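Nitrogenase molybdenum-iron protein beta chain (Clostridium pasteurianum, PDB 4WES) forms, with the alpha chain, the nitrogenase component that carries the [8Fe-7S] cluster and reduces dinitrogen to ammonium. Local coordinates at residues B[266-277]-B[424-433]. Sequence-based numbering, arbitrary orientation.
Sequences TPIGVSATDEFI and KVGYKGAIRL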
loop_
_atom_site.group_PDB
_atom_site.type_symbol
_atom_site.label_atom_id
_atom_site.label_comp_id
_atom_site.label_asym_id
_atom_site.label_seq_id
_atom_site.Cartn_x
_atom_site.Cartn_y
_atom_site.Cartn_z
ATOM N N THR B 266 -8.786 -20.482 -11.642
ATOM C CA THR B 266 -7.676 -19.538 -11.624
ATOM C C THR B 266 -6.902 -19.737 -10.329
ATOM O O THR B 266 -7.527 -19.756 -9.271
ATOM C CB THR B 266 -8.216 -18.106 -11.696
ATOM O OG1 THR B 266 -9.050 -17.962 -12.852
ATOM C CG2 THR B 266 -7.103 -17.113 -11.739
ATOM N N PRO B 267 -5.560 -19.861 -10.397
ATOM C CA PRO B 267 -4.860 -20.284 -9.179
ATOM C C PRO B 267 -4.586 -19.095 -8.256
ATOM O O PRO B 267 -3.477 -18.548 -8.247
ATOM C CB PRO B 267 -3.565 -20.956 -9.721
ATOM C CG PRO B 267 -3.368 -20.319 -11.056
ATOM C CD PRO B 267 -4.767 -20.138 -11.609
ATOM N N ILE B 268 -5.611 -18.706 -7.498
ATOM C CA ILE B 268 -5.528 -17.673 -6.463
ATOM C C ILE B 268 -5.805 -18.320 -5.134
ATOM O O ILE B 268 -6.848 -18.965 -4.958
ATOM C CB ILE B 268 -6.509 -16.512 -6.739
ATOM C CG1 ILE B 268 -6.196 -15.826 -8.068
ATOM C CG2 ILE B 268 -6.485 -15.516 -5.577
ATOM C CD1 ILE B 268 -7.244 -14.831 -8.511
ATOM N N GLY B 269 -4.895 -18.129 -4.180
ATOM C CA GLY B 269 -5.051 -18.668 -2.832
ATOM C C GLY B 269 -4.464 -20.045 -2.641
ATOM O O GLY B 269 -3.724 -20.553 -3.495
ATOM N N VAL B 270 -4.827 -20.668 -1.519
ATOM C CA VAL B 270 -4.192 -21.923 -1.130
ATOM C C VAL B 270 -4.707 -23.082 -1.964
ATOM O O VAL B 270 -3.945 -23.710 -2.712
ATOM C CB VAL B 270 -4.352 -22.207 0.380
ATOM C CG1 VAL B 270 -3.647 -23.512 0.755
ATOM C CG2 VAL B 270 -3.844 -21.055 1.239
ATOM N N SER B 271 -5.987 -23.428 -1.834
ATOM C CA SER B 271 -6.501 -24.605 -2.525
ATOM C C SER B 271 -6.406 -24.477 -4.026
ATOM O O SER B 271 -6.079 -25.450 -4.706
ATOM C CB SER B 271 -7.911 -24.956 -2.083
ATOM O OG SER B 271 -8.843 -23.943 -2.438
ATOM N N ALA B 272 -6.662 -23.294 -4.572
ATOM C CA ALA B 272 -6.639 -23.169 -6.031
ATOM C C ALA B 272 -5.201 -23.274 -6.575
ATOM O O ALA B 272 -4.986 -23.843 -7.625
ATOM C CB ALA B 272 -7.310 -21.891 -6.476
ATOM N N THR B 273 -4.219 -22.732 -5.867
ATOM C CA THR B 273 -2.831 -22.944 -6.296
ATOM C C THR B 273 -2.433 -24.405 -6.085
ATOM O O THR B 273 -1.818 -25.015 -6.973
ATOM C CB THR B 273 -1.851 -21.989 -5.618
ATOM O OG1 THR B 273 -2.270 -20.640 -5.881
ATOM C CG2 THR B 273 -0.454 -22.176 -6.162
ATOM N N ASP B 274 -2.783 -24.968 -4.942
ATOM C CA ASP B 274 -2.507 -26.379 -4.686
ATOM C C ASP B 274 -3.065 -27.244 -5.805
ATOM O O ASP B 274 -2.411 -28.191 -6.259
ATOM C CB ASP B 274 -3.150 -26.808 -3.363
ATOM C CG ASP B 274 -2.417 -26.358 -2.104
ATOM O OD1 ASP B 274 -1.309 -25.766 -2.191
ATOM O OD2 ASP B 274 -2.998 -26.603 -1.017
ATOM N N GLU B 275 -4.307 -26.974 -6.229
ATOM C CA GLU B 275 -4.940 -27.802 -7.277
ATOM C C GLU B 275 -4.190 -27.701 -8.609
ATOM O O GLU B 275 -4.077 -28.682 -9.370
ATOM C CB GLU B 275 -6.397 -27.398 -7.445
ATOM C CG GLU B 275 -7.247 -27.867 -6.266
ATOM C CD GLU B 275 -8.478 -27.016 -5.954
ATOM O OE1 GLU B 275 -8.905 -26.132 -6.762
ATOM O OE2 GLU B 275 -9.035 -27.238 -4.831
ATOM N N PHE B 276 -3.673 -26.530 -8.931
ATOM C CA PHE B 276 -2.850 -26.327 -10.121
ATOM C C PHE B 276 -1.549 -27.107 -10.018
ATOM O O PHE B 276 -1.201 -27.826 -10.956
ATOM C CB PHE B 276 -2.610 -24.798 -10.289
ATOM C CG PHE B 276 -1.568 -24.437 -11.295
ATOM C CD1 PHE B 276 -1.823 -24.554 -12.650
ATOM C CD2 PHE B 276 -0.346 -23.966 -10.900
ATOM C CE1 PHE B 276 -0.847 -24.206 -13.582
ATOM C CE2 PHE B 276 0.628 -23.617 -11.821
ATOM C CZ PHE B 276 0.380 -23.756 -13.166
ATOM N N ILE B 277 -0.821 -26.973 -8.916
ATOM C CA ILE B 277 0.441 -27.693 -8.752
ATOM C C ILE B 277 0.194 -29.210 -8.794
ATOM O O ILE B 277 0.941 -29.967 -9.447
ATOM C CB ILE B 277 1.122 -27.286 -7.441
ATOM C CG1 ILE B 277 1.520 -25.814 -7.467
ATOM C CG2 ILE B 277 2.339 -28.153 -7.129
ATOM C CD1 ILE B 277 2.497 -25.419 -8.542
ATOM N N LYS B 424 -1.241 -11.838 -8.888
ATOM C CA LYS B 424 -2.191 -12.267 -7.896
ATOM C C LYS B 424 -2.295 -13.768 -7.769
ATOM O O LYS B 424 -2.899 -14.241 -6.812
ATOM C CB LYS B 424 -3.603 -11.670 -8.171
ATOM C CG LYS B 424 -4.262 -12.217 -9.467
ATOM C CD LYS B 424 -5.659 -11.702 -9.822
ATOM C CE LYS B 424 -5.779 -11.240 -11.286
ATOM N NZ LYS B 424 -6.978 -10.368 -11.475
ATOM N N VAL B 425 -1.754 -14.498 -8.746
ATOM C CA VAL B 425 -1.824 -15.947 -8.759
ATOM C C VAL B 425 -0.625 -16.591 -8.069
ATOM O O VAL B 425 0.420 -15.962 -7.848
ATOM C CB VAL B 425 -1.937 -16.484 -10.202
ATOM C CG1 VAL B 425 -3.199 -15.984 -10.861
ATOM C CG2 VAL B 425 -0.685 -16.181 -11.037
ATOM N N GLY B 426 -0.769 -17.871 -7.781
ATOM C CA GLY B 426 0.290 -18.632 -7.156
ATOM C C GLY B 426 0.463 -18.335 -5.683
ATOM O O GLY B 426 -0.235 -17.507 -5.097
ATOM N N TYR B 427 1.399 -19.033 -5.041
ATOM C CA TYR B 427 1.711 -18.728 -3.655
ATOM C C TYR B 427 2.305 -17.334 -3.544
ATOM O O TYR B 427 1.986 -16.603 -2.586
ATOM C CB TYR B 427 2.642 -19.797 -3.065
ATOM C CG TYR B 427 2.108 -21.198 -3.247
ATOM C CD1 TYR B 427 0.904 -21.602 -2.681
ATOM C CD2 TYR B 427 2.811 -22.152 -3.976
ATOM C CE1 TYR B 427 0.392 -22.889 -2.853
ATOM C CE2 TYR B 427 2.320 -23.423 -4.155
ATOM C CZ TYR B 427 1.115 -23.799 -3.592
ATOM O OH TYR B 427 0.638 -25.066 -3.797
ATOM N N LYS B 428 3.119 -16.940 -4.511
ATOM C CA LYS B 428 3.718 -15.616 -4.536
ATOM C C LYS B 428 2.657 -14.506 -4.584
ATOM O O LYS B 428 2.716 -13.504 -3.863
ATOM C CB LYS B 428 4.630 -15.514 -5.761
ATOM C CG LYS B 428 5.338 -14.198 -5.991
ATOM C CD LYS B 428 6.297 -14.120 -7.189
ATOM C CE LYS B 428 6.784 -12.671 -7.317
ATOM N NZ LYS B 428 7.497 -12.338 -8.589
ATOM N N GLY B 429 1.684 -14.676 -5.465
ATOM C CA GLY B 429 0.610 -13.710 -5.594
ATOM C C GLY B 429 -0.276 -13.679 -4.367
ATOM O O GLY B 429 -0.749 -12.613 -3.942
ATOM N N ALA B 430 -0.499 -14.836 -3.746
ATOM C CA ALA B 430 -1.289 -14.901 -2.528
ATOM C C ALA B 430 -0.620 -14.137 -1.391
ATOM O O ALA B 430 -1.299 -13.450 -0.622
ATOM C CB ALA B 430 -1.512 -16.356 -2.129
ATOM N N ILE B 431 0.703 -14.256 -1.283
ATOM C CA ILE B 431 1.453 -13.511 -0.282
ATOM C C ILE B 431 1.241 -12.014 -0.496
ATOM O O ILE B 431 0.993 -11.255 0.450
ATOM C CB ILE B 431 2.949 -13.910 -0.343
ATOM C CG1 ILE B 431 3.115 -15.312 0.243
ATOM C CG2 ILE B 431 3.844 -12.887 0.360
ATOM C CD1 ILE B 431 4.496 -15.942 -0.074
ATOM N N ARG B 432 1.357 -11.559 -1.741
ATOM C CA ARG B 432 1.155 -10.147 -2.045
ATOM C C ARG B 432 -0.239 -9.692 -1.675
ATOM O O ARG B 432 -0.424 -8.589 -1.117
ATOM C CB ARG B 432 1.420 -9.882 -3.519
ATOM C CG ARG B 432 2.885 -10.027 -3.935
ATOM C CD ARG B 432 3.728 -8.790 -3.615
ATOM N NE ARG B 432 3.175 -7.544 -4.151
ATOM C CZ ARG B 432 3.669 -6.325 -3.924
ATOM N NH1 ARG B 432 4.752 -6.145 -3.170
ATOM N NH2 ARG B 432 3.072 -5.270 -4.457
ATOM N N LEU B 433 -1.251 -10.517 -1.939
ATOM C CA LEU B 433 -2.633 -10.188 -1.572
ATOM C C LEU B 433 -2.809 -10.061 -0.066
ATOM O O LEU B 433 -3.485 -9.131 0.409
ATOM C CB LEU B 433 -3.610 -11.223 -2.130
ATOM C CG LEU B 433 -3.916 -11.121 -3.614
ATOM C CD1 LEU B 433 -4.665 -12.362 -4.065
ATOM C CD2 LEU B 433 -4.678 -9.839 -3.955
HETATM O O HOH W 1 -2.795 -16.494 -5.215
#
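Thr273 and Tyr427 meet methyl to ring: CG2 of Thr273 lies 3.5 Å from the centroid of the Tyr427 ring and only 13° off its normal, a CH-pi contact over the centre of one face. The threonine torsion explains it. With chi1 at -57°, CG2 is anti to the backbone N and reaches the ring, while Thr273 OG1 turns back to the N-cap residue and donates to Gly269 O at 2.8 Å. That carbonyl also accepts from Thr273 N, so two bonds grip it.

The phenol is fixed at its far end too, since Tyr427 OH donates to Asp274 OD1 at 2.6 Å. OD1 lies in the ring plane and receives the bond on its anti lone pair, the carboxylate being turned well out of that plane; a salt bridge from Arg296 to the same oxygen probably stabilises its charge.

Ahead of helix 270-284, in the loop, the carbonyl O of Pro267, the central residue of an inverse gamma turn, accepts from Gly426 N at 2.8 Å. A water links Gly269 N to the carbonyls of Lys424 and Gly426. Ile268 CG2 touches Leu433 CD1 at 3.9 Å, the two side chains crossing at about a right angle.

Segments 270-277 and 426-433 thus pack nearly antiparallel (169°, axes 9.6 Å apart). They belong to helix 270-284, which follows strand 261-264, and helix 426-448; Ala430 touches Leu299 of helix 290-305 and Phe330 of helix 321-333, and Trp519 of the alpha chain packs against Tyr427.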